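Local structure of glycosyl hydrolase family 62 protein (Coprinopsis cinerea, 5B6T) at residues M128-I131 and I132-I136. The protein is an alpha-L-arabinofuranosidase that probably removes arabinofuranosyl side groups from arabinoxylan, a hemicellulose of plant cell walls. Sequence-based numbering, arbitrary orientation.
Sequences MPAI and IRNNI
Arg133 folds back over the start of its own helix and gives NH1 to Met128 O, 3.0 Å away. The carbonyl oxygen lies at the guanidinium edge, close to its plane, while Ala130 CA sits over one face; a bend at chi3 (-44°) turns the group back to this position. NE also bonds a glycerol, probably from the crystallisation liquor, which Asn134 OD1 shares. Near the other end of the turn, Asn135 ND2 reaches a lone pair of Ile131 O at 2.9 Å, and the backbone N of Asn135 adds a weak bond to that oxygen. Between them run the i to i+4 bonds Arg133 N to Pro129 O, almost straight at 172°, and Asn134 N to Ala130 O at 2.8 Å. With CG anti to its backbone N (chi1 -169°), Met128 brings SD to 3.8 Å from Ile132 CG2 while its chain runs antiparallel to that of Arg133. Ile132 CD1 lies alongside the Pro129 ring, 4.1 Å from CD, and Trp141 touches Met128, Pro129 and Ile132. Cutting Ile132 back to an alanine is likely to strip Met128 SD of its CG2 neighbour and the proline ring of CD1, opening a gap beside Trp141. Pro129 occupies the N-cap of this short helix, 130-135, which packs through Ile131, Ile132 and Asn135 against strands 163-170 and 182-186 of one four-stranded antiparallel blade in the five-bladed beta-propeller characteristic of GH62.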
ATOM      1  N   MET A 128       8.690 -16.868   9.026  1.00 10.58           N
ATOM      2  CA  MET A 128       9.540 -15.770   8.622  1.00 10.06           C
ATOM      3  C   MET A 128      10.829 -16.311   8.015  1.00  9.44           C
ATOM      4  O   MET A 128      11.532 -17.075   8.663  1.00  9.39           O
ATOM      5  CB  MET A 128       9.863 -14.868   9.793  1.00 10.33           C
ATOM      6  CG  MET A 128      10.526 -13.563   9.385  1.00 10.59           C
ATOM      7  SD  MET A 128      10.903 -12.444  10.742  1.00 11.70           S
ATOM      8  CE  MET A 128       9.247 -12.097  11.367  1.00 11.15           C
ATOM      9  N   PRO A 129      11.133 -15.929   6.761  1.00  8.69           N
ATOM     10  CA  PRO A 129      12.362 -16.388   6.134  1.00  8.77           C
ATOM     11  C   PRO A 129      13.614 -16.048   6.921  1.00  8.45           C
ATOM     12  O   PRO A 129      13.657 -15.011   7.591  1.00  8.38           O
ATOM     13  CB  PRO A 129      12.361 -15.660   4.787  1.00  9.15           C
ATOM     14  CG  PRO A 129      10.903 -15.477   4.475  1.00  8.99           C
ATOM     15  CD  PRO A 129      10.265 -15.183   5.812  1.00  9.20           C
ATOM     16  N   ALA A 130      14.622 -16.910   6.811  1.00  8.22           N
ATOM     17  CA  ALA A 130      15.867 -16.709   7.560  1.00  8.92           C
ATOM     18  C   ALA A 130      16.474 -15.348   7.314  1.00  8.82           C
ATOM     19  O   ALA A 130      16.906 -14.695   8.255  1.00  9.40           O
ATOM     20  CB  ALA A 130      16.892 -17.769   7.211  1.00  9.31           C
ATOM     21  N   ILE A 131      16.515 -14.890   6.066  1.00  8.68           N
ATOM     22  CA  ILE A 131      17.166 -13.597   5.812  1.00  8.45           C
ATOM     23  C   ILE A 131      16.450 -12.446   6.535  1.00  8.58           C
ATOM     24  O   ILE A 131      17.060 -11.424   6.924  1.00  8.86           O
ATOM     25  CB  ILE A 131      17.302 -13.340   4.291  1.00  8.86           C
ATOM     26  CG1 ILE A 131      18.283 -12.212   4.022  1.00  9.10           C
ATOM     27  CG2 ILE A 131      15.940 -13.092   3.667  1.00  8.68           C
ATOM     28  CD1 ILE A 131      18.707 -12.109   2.574  1.00  9.74           C
ATOM     29  N   ILE A 132      15.134 -12.581   6.681  1.00  7.75           N
ATOM     30  CA  ILE A 132      14.359 -11.555   7.364  1.00  8.04           C
ATOM     31  C   ILE A 132      14.568 -11.653   8.880  1.00  7.92           C
ATOM     32  O   ILE A 132      14.830 -10.658   9.544  1.00  8.06           O
ATOM     33  CB  ILE A 132      12.852 -11.595   6.956  1.00  7.92           C
ATOM     34  CG1 ILE A 132      12.752 -11.427   5.438  1.00  8.06           C
ATOM     35  CG2 ILE A 132      12.080 -10.494   7.672  1.00  8.43           C
ATOM     36  CD1 ILE A 132      11.340 -11.370   4.885  1.00  8.15           C
ATOM     37  N   ARG A 133      14.502 -12.864   9.435  1.00  8.54           N
ATOM     38  CA  ARG A 133      14.810 -13.052  10.837  1.00  9.38           C
ATOM     39  C   ARG A 133      16.200 -12.512  11.173  1.00  9.01           C
ATOM     40  O   ARG A 133      16.443 -11.953  12.260  1.00  9.05           O
ATOM     41  CB  ARG A 133      14.816 -14.530  11.199  1.00 10.42           C
ATOM     42  CG  ARG A 133      13.477 -15.233  11.054  1.00 11.48           C
ATOM     43  CD  ARG A 133      13.397 -16.573  11.808  1.00 12.97           C
ATOM     44  NE  ARG A 133      14.560 -17.418  11.663  1.00 15.02           N
ATOM     45  CZ  ARG A 133      14.753 -18.336  10.719  1.00 15.83           C
ATOM     46  NH1 ARG A 133      13.858 -18.568   9.749  1.00 17.10           N
ATOM     47  NH2 ARG A 133      15.884 -19.022  10.736  1.00 17.04           N
ATOM     48  N   ASN A 134      17.134 -12.713  10.245  1.00  9.25           N
ATOM     49  CA  ASN A 134      18.496 -12.332  10.548  1.00 10.19           C
ATOM     50  C   ASN A 134      18.734 -10.825  10.564  1.00  9.76           C
ATOM     51  O   ASN A 134      19.611 -10.344  11.310  1.00  9.99           O
ATOM     52  CB  ASN A 134      19.452 -13.022   9.609  1.00 11.58           C
ATOM     53  CG  ASN A 134      19.603 -14.496   9.932  1.00 13.23           C
ATOM     54  OD1 ASN A 134      19.230 -14.970  11.032  1.00 16.69           O
ATOM     55  ND2 ASN A 134      20.139 -15.238   8.976  1.00 15.22           N
ATOM     56  N   ASN A 135      17.939 -10.075   9.791  1.00  8.90           N
ATOM     57  CA  ASN A 135      18.153  -8.655   9.542  1.00  9.00           C
ATOM     58  C   ASN A 135      17.086  -7.713  10.101  1.00  8.26           C
ATOM     59  O   ASN A 135      17.249  -6.504  10.030  1.00  9.18           O
ATOM     60  CB  ASN A 135      18.280  -8.434   8.028  1.00  9.28           C
ATOM     61  CG  ASN A 135      19.579  -8.954   7.492  1.00  9.72           C
ATOM     62  OD1 ASN A 135      20.642  -8.390   7.815  1.00 11.83           O
ATOM     63  ND2 ASN A 135      19.543 -10.033   6.741  1.00 10.07           N
ATOM     64  N   ILE A 136      16.034  -8.256  10.698  1.00  7.75           N
ATOM     65  CA  ILE A 136      14.914  -7.447  11.167  1.00  8.10           C
ATOM     66  C   ILE A 136      15.230  -6.535  12.380  1.00  8.61           C
ATOM     67  O   ILE A 136      14.502  -5.593  12.662  1.00  8.31           O
ATOM     68  CB  ILE A 136      13.702  -8.361  11.508  1.00  8.50           C
ATOM     69  CG1 ILE A 136      12.453  -7.569  11.887  1.00  9.13           C
ATOM     70  CG2 ILE A 136      14.049  -9.298  12.656  1.00  8.30           C
ATOM     71  CD1 ILE A 136      11.183  -8.346  11.626  1.00  9.44           C
TER